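Local coordinates for protein mandelate racemase/muconate lactonizing enzyme/Enolase superfamily (Rhodobacter sphaeroides, PDB 2HZG) that belongs to the mandelate racemase/muconate lactonizing enzyme group of the enolase superfamily and binds a sodium ion at an acidic site in its barrel domain, at residues G105-L110 and G282-A287; L224-P229 and V248-G253; L312-Q317 and P360-Q365. One frame throughout, in Å; residues are numbered along the deposited sequence.

Overall arrangement
Interactions 1 and 3 adjoin where the N-terminal part of this enolase-superfamily protein meets the barrel, and interaction 2 lies at the metal site. Interaction 1 joins helix 99-118 of the N-terminal part to the start of barrel helix 284-297. Interaction 3 lies beside it, with centres about 11 Å apart, and the two touch directly: M108 SD meets A314 CB at 3.5 Å, and L284 CD2 meets Q317 CG at 3.9 Å. Interaction 2 pairs two barrel strands and carries E227, a sodium ligand. Its centre is about 25 Å from that of interaction 1 and about 26 Å from that of interaction 3, across the chain's centre from both.

Interaction 1: residues G105-L110 and G282-A287; sequences GIEMAL and GGLGPA
The carboxylate of E107 is the flat group of this contact, and its two oxygens each take one amide from the opening turn of helix 284-297. L284 N reaches OE1 of E107 at 2.8 Å, coming from above the carboxylate plane, 38° out of it. G285 N meets E107 OE2 at 2.9 Å on the syn side, 28° out of the plane. Two bonds, one to each oxygen, should fix the rotation of the carboxylate, and the amides of a helix start would be expected to favour its negative charge.

With CG anti to the backbone N (chi1 -166°), E107 CG lies 3.4 Å from G282 O; the bend at chi2 then turns the carboxylate to the amides. The absence of a side chain on G283, the N-cap residue, matters here, since E107 OE1 lies 3.2 Å from G283 CA. Alongside this polar grip, M108 CB packs on L284 CD1 at 3.7 Å, so an apolar patch borders the buried carboxylate. E107 OE2 has a further partner in W111 NE1, and S104 OG bonds to G282 N.

The contact thus joins helix 99-118, whose other side packs on strand 27-35 of the N-terminal sheet, to a helix of the barrel, with helices 278-281 and 309-316 packed against M108 and L284.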
loop_
_atom_site.group_PDB
_atom_site.type_symbol
_atom_site.label_atom_id
_atom_site.label_comp_id
_atom_site.label_asym_id
_atom_site.label_seq_id
_atom_site.Cartn_x
_atom_site.Cartn_y
_atom_site.Cartn_z
ATOM N N GLY A 105 12.725 -7.629 -2.259
ATOM C CA GLY A 105 13.794 -8.584 -1.949
ATOM C C GLY A 105 14.140 -9.463 -3.150
ATOM O O GLY A 105 15.305 -9.761 -3.383
ATOM N N ILE A 106 13.114 -9.856 -3.912
ATOM C CA ILE A 106 13.296 -10.667 -5.127
ATOM C C ILE A 106 14.076 -9.894 -6.170
ATOM O O ILE A 106 15.043 -10.398 -6.712
ATOM C CB ILE A 106 11.938 -11.114 -5.723
ATOM C CG1 ILE A 106 11.262 -12.110 -4.777
ATOM C CG2 ILE A 106 12.098 -11.709 -7.177
ATOM C CD1 ILE A 106 9.784 -12.256 -4.994
ATOM N N GLU A 107 13.656 -8.661 -6.426
ATOM C CA GLU A 107 14.242 -7.821 -7.455
ATOM C C GLU A 107 15.728 -7.523 -7.154
ATOM O O GLU A 107 16.582 -7.644 -8.033
ATOM C CB GLU A 107 13.391 -6.542 -7.607
ATOM C CG GLU A 107 13.655 -5.687 -8.867
ATOM C CD GLU A 107 14.798 -4.683 -8.671
ATOM O OE1 GLU A 107 15.554 -4.743 -7.643
ATOM O OE2 GLU A 107 14.933 -3.802 -9.535
ATOM N N MET A 108 16.042 -7.146 -5.917
ATOM C CA MET A 108 17.438 -6.909 -5.580
ATOM C C MET A 108 18.283 -8.194 -5.666
ATOM O O MET A 108 19.450 -8.113 -6.045
ATOM C CB MET A 108 17.604 -6.185 -4.228
ATOM C CG MET A 108 17.422 -7.023 -3.001
ATOM S SD MET A 108 17.781 -6.131 -1.457
ATOM C CE MET A 108 16.521 -4.848 -1.563
ATOM N N ALA A 109 17.685 -9.356 -5.348
ATOM C CA ALA A 109 18.369 -10.657 -5.486
ATOM C C ALA A 109 18.697 -10.969 -6.944
ATOM O O ALA A 109 19.686 -11.644 -7.223
ATOM C CB ALA A 109 17.524 -11.803 -4.871
ATOM N N LEU A 110 17.867 -10.472 -7.865
ATOM C CA LEU A 110 18.129 -10.585 -9.304
ATOM C C LEU A 110 19.337 -9.773 -9.755
ATOM O O LEU A 110 20.159 -10.266 -10.538
ATOM C CB LEU A 110 16.883 -10.203 -10.137
ATOM C CG LEU A 110 15.623 -11.022 -9.866
ATOM C CD1 LEU A 110 14.545 -10.653 -10.894
ATOM C CD2 LEU A 110 15.973 -12.508 -9.906
ATOM N N GLY A 282 10.360 -1.839 -4.128
ATOM C CA GLY A 282 10.393 -2.746 -5.275
ATOM C C GLY A 282 11.803 -3.035 -5.779
ATOM O O GLY A 282 11.975 -3.571 -6.873
ATOM N N GLY A 283 12.816 -2.674 -4.982
ATOM C CA GLY A 283 14.198 -2.984 -5.305
ATOM C C GLY A 283 14.954 -1.843 -5.948
ATOM O O GLY A 283 14.606 -0.674 -5.775
ATOM N N LEU A 284 16.003 -2.194 -6.690
ATOM C CA LEU A 284 16.960 -1.207 -7.205
ATOM C C LEU A 284 16.379 -0.392 -8.349
ATOM O O LEU A 284 16.662 0.798 -8.464
ATOM C CB LEU A 284 18.253 -1.897 -7.668
ATOM C CG LEU A 284 19.342 -2.237 -6.613
ATOM C CD1 LEU A 284 18.810 -2.814 -5.317
ATOM C CD2 LEU A 284 20.469 -3.114 -7.188
ATOM N N GLY A 285 15.603 -1.050 -9.204
ATOM C CA GLY A 285 15.001 -0.389 -10.360
ATOM C C GLY A 285 14.210 0.859 -10.006
ATOM O O GLY A 285 14.530 1.943 -10.498
ATOM N N PRO A 286 13.127 0.707 -9.209
ATOM C CA PRO A 286 12.315 1.875 -8.811
ATOM C C PRO A 286 13.137 2.911 -8.053
ATOM O O PRO A 286 12.941 4.100 -8.257
ATOM C CB PRO A 286 11.233 1.268 -7.909
ATOM C CG PRO A 286 11.137 -0.153 -8.387
ATOM C CD PRO A 286 12.545 -0.546 -8.700
ATOM N N ALA A 287 14.063 2.453 -7.207
ATOM C CA ALA A 287 14.925 3.354 -6.464
ATOM C C ALA A 287 15.810 4.206 -7.380
ATOM O O ALA A 287 15.931 5.405 -7.185
ATOM C CB ALA A 287 15.775 2.548 -5.486
#

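Interaction 2: residues L224-P229 and V248-G253. With NA (sodium ion), chain C.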
loop_
_atom_site.group_PDB
_atom_site.type_symbol
_atom_site.label_atom_id
_atom_site.label_comp_id
_atom_site.label_asym_id
_atom_site.label_seq_id
_atom_site.Cartn_x
_atom_site.Cartn_y
_atom_site.Cartn_z
ATOM N N LEU A 224 19.603 19.620 10.681
ATOM C CA LEU A 224 19.622 19.667 9.218
ATOM C C LEU A 224 18.251 19.348 8.587
ATOM O O LEU A 224 17.794 20.058 7.692
ATOM C CB LEU A 224 20.703 18.717 8.673
ATOM C CG LEU A 224 20.837 18.539 7.150
ATOM C CD1 LEU A 224 21.299 19.837 6.485
ATOM C CD2 LEU A 224 21.780 17.365 6.803
ATOM N N TRP A 225 17.621 18.259 9.033
ATOM C CA TRP A 225 16.338 17.893 8.491
ATOM C C TRP A 225 15.454 17.255 9.540
ATOM O O TRP A 225 15.928 16.716 10.557
ATOM C CB TRP A 225 16.458 17.001 7.225
ATOM C CG TRP A 225 16.793 15.513 7.455
ATOM C CD1 TRP A 225 16.099 14.599 8.224
ATOM C CD2 TRP A 225 17.878 14.779 6.857
ATOM N NE1 TRP A 225 16.710 13.350 8.146
ATOM C CE2 TRP A 225 17.793 13.443 7.311
ATOM C CE3 TRP A 225 18.913 15.130 5.978
ATOM C CZ2 TRP A 225 18.717 12.461 6.924
ATOM C CZ3 TRP A 225 19.815 14.162 5.593
ATOM C CH2 TRP A 225 19.706 12.837 6.062
ATOM N N LEU A 226 14.160 17.347 9.271
ATOM C CA LEU A 226 13.121 16.732 10.065
ATOM C C LEU A 226 12.479 15.712 9.161
ATOM O O LEU A 226 11.906 16.056 8.135
ATOM C CB LEU A 226 12.098 17.787 10.509
ATOM C CG LEU A 226 10.844 17.234 11.193
ATOM C CD1 LEU A 226 11.211 16.530 12.515
ATOM C CD2 LEU A 226 9.807 18.368 11.381
ATOM N N GLU A 227 12.580 14.447 9.555
ATOM C CA GLU A 227 12.218 13.316 8.708
ATOM C C GLU A 227 10.856 12.738 9.100
ATOM O O GLU A 227 10.540 12.609 10.285
ATOM C CB GLU A 227 13.332 12.270 8.805
ATOM C CG GLU A 227 13.086 10.954 8.104
ATOM C CD GLU A 227 14.319 10.069 8.107
ATOM O OE1 GLU A 227 15.456 10.586 8.192
ATOM O OE2 GLU A 227 14.147 8.841 7.979
ATOM N N GLU A 228 10.042 12.437 8.090
ATOM C CA GLU A 228 8.724 11.816 8.287
ATOM C C GLU A 228 7.855 12.514 9.340
ATOM O O GLU A 228 7.399 11.857 10.282
ATOM C CB GLU A 228 8.879 10.327 8.665
ATOM C CG GLU A 228 9.349 9.436 7.513
ATOM C CD GLU A 228 8.602 8.106 7.481
ATOM O OE1 GLU A 228 7.762 7.913 6.539
ATOM O OE2 GLU A 228 8.823 7.280 8.423
ATOM N N PRO A 229 7.629 13.842 9.203
ATOM C CA PRO A 229 6.781 14.464 10.253
ATOM C C PRO A 229 5.343 13.905 10.294
ATOM O O PRO A 229 4.713 13.925 11.339
ATOM C CB PRO A 229 6.756 15.962 9.867
ATOM C CG PRO A 229 7.106 15.968 8.368
ATOM C CD PRO A 229 8.060 14.812 8.169
ATOM N N VAL A 248 15.487 24.218 9.243
ATOM C CA VAL A 248 15.425 22.761 9.148
ATOM C C VAL A 248 14.587 22.387 7.924
ATOM O O VAL A 248 13.490 22.928 7.703
ATOM C CB VAL A 248 14.874 22.117 10.454
ATOM C CG1 VAL A 248 13.432 22.559 10.742
ATOM C CG2 VAL A 248 14.991 20.583 10.426
ATOM N N ARG A 249 15.113 21.475 7.122
ATOM C CA ARG A 249 14.405 21.031 5.930
ATOM C C ARG A 249 13.589 19.788 6.227
ATOM O O ARG A 249 13.806 19.140 7.249
ATOM C CB ARG A 249 15.407 20.827 4.789
ATOM C CG ARG A 249 16.021 22.175 4.380
ATOM C CD ARG A 249 17.275 21.985 3.567
ATOM N NE ARG A 249 16.958 21.544 2.210
ATOM C CZ ARG A 249 17.866 21.205 1.299
ATOM N NH1 ARG A 249 19.162 21.232 1.601
ATOM N NH2 ARG A 249 17.469 20.824 0.089
ATOM N N ILE A 250 12.628 19.475 5.359
ATOM C CA ILE A 250 11.786 18.298 5.566
ATOM C C ILE A 250 12.334 17.143 4.718
ATOM O O ILE A 250 12.791 17.345 3.592
ATOM C CB ILE A 250 10.265 18.578 5.265
ATOM C CG1 ILE A 250 9.758 19.845 5.992
ATOM C CG2 ILE A 250 9.389 17.357 5.614
ATOM C CD1 ILE A 250 10.128 19.974 7.478
ATOM N N ALA A 251 12.331 15.954 5.299
ATOM C CA ALA A 251 12.798 14.758 4.599
ATOM C C ALA A 251 11.758 13.674 4.707
ATOM O O ALA A 251 10.989 13.633 5.668
ATOM C CB ALA A 251 14.140 14.269 5.187
ATOM N N GLY A 252 11.726 12.788 3.719
ATOM C CA GLY A 252 10.884 11.599 3.817
ATOM C C GLY A 252 11.009 10.740 2.580
ATOM O O GLY A 252 11.856 11.002 1.717
ATOM N N GLY A 253 10.134 9.738 2.486
ATOM C CA GLY A 253 10.106 8.834 1.349
ATOM C C GLY A 253 10.375 7.384 1.686
ATOM O O GLY A 253 10.164 6.509 0.844
HETATM NA NA NA C . 13.350 6.983 9.165
HETATM O O HOH W 1 7.756 8.237 3.770
HETATM O O HOH W 2 10.682 7.543 9.978
HETATM O O HOH W 3 12.644 4.724 9.844
HETATM O O HOH W 4 15.662 5.921 9.518
#
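A251 sets its methyl group over one face of the W225 indole, a CH-pi contact between neighbouring strands in which CB lies 3.8 Å from the centroid of the five-membered ring, 18° off the ring normal. The ring is brought there by a chi1 of 78°, which places W225 CG between its own backbone N and carbonyl carbon. From this position W225 NE1 also gives a hydrogen bond of 3.0 Å to E227 OE1, on the anti lone pair of that oxygen. The other oxygen, E227 OE2, binds the sodium ion at 2.3 Å, so the tryptophan acts in the second shell of the metal site. K165 makes a salt bridge with E227 OE1, while D199, E254 and three waters complete the sodium coordination.

Beneath these side chains runs a regular parallel ladder. L226 N bonds to R249 O at 2.7 Å, and A251 N returns a bond of 2.9 Å to L226 O. The pairing is that of a beta-alpha-beta unit in the (beta/alpha) barrel: strands 225-227 and 249-252 are linked by helix 235-242, and W225, E227 and A251 share one face while L226 and I250 point to the other, against that helix. Just past the strand, P229 CG touches I250 CG2 at 3.8 Å. E228, whose OE1 also takes a bond from Q202, is tied through a water, 2.8 Å from E228 OE1 and 3.1 Å from G253 N, to the end of the second segment.

Interaction 3: residues L312-Q317 and P360-Q365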
loop_
_atom_site.group_PDB
_atom_site.type_symbol
_atom_site.label_atom_id
_atom_site.label_comp_id
_atom_site.label_asym_id
_atom_site.label_seq_id
_atom_site.Cartn_x
_atom_site.Cartn_y
_atom_site.Cartn_z
ATOM N N LEU A 312 21.905 -2.352 3.319
ATOM C CA LEU A 312 22.727 -1.148 3.110
ATOM C C LEU A 312 23.302 -1.104 1.705
ATOM O O LEU A 312 23.170 -0.110 1.007
ATOM C CB LEU A 312 23.866 -1.034 4.140
ATOM C CG LEU A 312 24.818 0.177 4.029
ATOM C CD1 LEU A 312 24.078 1.558 4.043
ATOM C CD2 LEU A 312 25.862 0.093 5.162
ATOM N N SER A 313 23.955 -2.197 1.304
ATOM C CA SER A 313 24.535 -2.279 -0.013
ATOM C C SER A 313 23.462 -1.997 -1.054
ATOM O O SER A 313 23.677 -1.188 -1.950
ATOM C CB SER A 313 25.148 -3.665 -0.248
ATOM O OG SER A 313 25.351 -3.818 -1.641
ATOM N N ALA A 314 22.295 -2.636 -0.913
ATOM C CA ALA A 314 21.240 -2.493 -1.915
ATOM C C ALA A 314 20.770 -1.058 -2.007
ATOM O O ALA A 314 20.599 -0.529 -3.096
ATOM C CB ALA A 314 20.072 -3.430 -1.622
ATOM N N SER A 315 20.605 -0.406 -0.852
ATOM C CA SER A 315 20.069 0.951 -0.843
ATOM C C SER A 315 21.111 2.016 -1.212
ATOM O O SER A 315 20.748 3.146 -1.485
ATOM C CB SER A 315 19.333 1.260 0.462
ATOM O OG SER A 315 18.042 0.584 0.515
ATOM N N LEU A 316 22.390 1.640 -1.238
ATOM C CA LEU A 316 23.447 2.520 -1.765
ATOM C C LEU A 316 23.528 2.440 -3.289
ATOM O O LEU A 316 23.870 3.427 -3.940
ATOM C CB LEU A 316 24.806 2.173 -1.157
ATOM C CG LEU A 316 24.994 2.427 0.344
ATOM C CD1 LEU A 316 26.390 2.023 0.818
ATOM C CD2 LEU A 316 24.757 3.885 0.618
ATOM N N GLN A 317 23.214 1.269 -3.857
ATOM C CA GLN A 317 23.322 1.074 -5.315
ATOM C C GLN A 317 22.674 2.207 -6.137
ATOM O O GLN A 317 23.308 2.732 -7.042
ATOM C CB GLN A 317 22.765 -0.287 -5.772
ATOM C CG GLN A 317 23.318 -1.538 -5.059
ATOM C CD GLN A 317 24.805 -1.779 -5.305
ATOM O OE1 GLN A 317 25.362 -1.374 -6.343
ATOM N NE2 GLN A 317 25.455 -2.423 -4.347
ATOM N N PRO A 360 31.171 -7.957 -6.982
ATOM C CA PRO A 360 30.041 -8.378 -7.838
ATOM C C PRO A 360 28.674 -8.412 -7.148
ATOM O O PRO A 360 28.583 -8.760 -5.964
ATOM C CB PRO A 360 30.432 -9.806 -8.262
ATOM C CG PRO A 360 31.943 -9.813 -8.189
ATOM C CD PRO A 360 32.204 -9.018 -6.920
ATOM N N GLY A 361 27.624 -8.103 -7.913
ATOM C CA GLY A 361 26.269 -8.023 -7.379
ATOM C C GLY A 361 26.184 -6.988 -6.271
ATOM O O GLY A 361 26.703 -5.882 -6.394
ATOM N N LEU A 362 25.552 -7.369 -5.169
ATOM C CA LEU A 362 25.478 -6.517 -3.988
ATOM C C LEU A 362 26.779 -6.536 -3.176
ATOM O O LEU A 362 26.917 -5.787 -2.208
ATOM C CB LEU A 362 24.256 -6.900 -3.123
ATOM C CG LEU A 362 22.894 -6.655 -3.819
ATOM C CD1 LEU A 362 21.687 -7.135 -2.985
ATOM C CD2 LEU A 362 22.714 -5.175 -4.197
ATOM N N GLY A 363 27.716 -7.411 -3.556
ATOM C CA GLY A 363 29.096 -7.326 -3.071
ATOM C C GLY A 363 29.326 -7.861 -1.668
ATOM O O GLY A 363 30.386 -7.623 -1.083
ATOM N N LEU A 364 28.354 -8.606 -1.139
ATOM C CA LEU A 364 28.418 -9.173 0.204
ATOM C C LEU A 364 27.815 -10.554 0.208
ATOM O O LEU A 364 26.898 -10.850 -0.569
ATOM C CB LEU A 364 27.685 -8.291 1.237
ATOM C CG LEU A 364 28.236 -6.869 1.400
ATOM C CD1 LEU A 364 27.223 -5.992 2.106
ATOM C CD2 LEU A 364 29.610 -6.852 2.130
ATOM N N GLN A 365 28.333 -11.397 1.086
ATOM C CA GLN A 365 27.893 -12.776 1.168
ATOM C C GLN A 365 26.900 -12.900 2.322
ATOM O O GLN A 365 27.171 -12.419 3.439
ATOM C CB GLN A 365 29.123 -13.673 1.404
ATOM C CG GLN A 365 28.947 -15.154 1.078
ATOM C CD GLN A 365 29.048 -15.485 -0.418
ATOM O OE1 GLN A 365 28.785 -16.618 -0.806
ATOM N NE2 GLN A 365 29.381 -14.497 -1.258
HETATM O O HOH W 5 27.830 -3.821 -5.138
#
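S313 OG donates a short hydrogen bond of 2.6 Å to L362 O, meeting it in the carbonyl plane on a lone pair, with a C=O...OG angle of 125°. This follows from the serine's chi1 of 164°, which swings the hydroxyl anti to its backbone N and out toward the loop. S313 OG in turn accepts from Q317 NE2, one turn further along, 3.0 Å away and in the plane of the amide, so the hydroxyl relays between glutamine and loop carbonyl.

Q317 curls back to do this, the bend at chi2 bringing its NE2 round to S313 OG. Nearer the backbone, Q317 CG packs on L362 CD2 at 3.8 Å. L362 CD2 also reaches A314 CA at 3.8 Å, and the end of L362 thereby lies over the helix surface while its carbonyl takes the hydroxyl. L364 CD1 adds a touch on S313 CB at 3.9 Å. A water joins Q317 NE2 to G361 O.

D112 of helix 99-118 holds L362 N, bringing the N-terminal part into the contact. The loop segment opens with a type II' beta turn from P360 to G363, with G361 at the positive-phi position that characterises this turn, set against a helix of the enolase-type barrel domain.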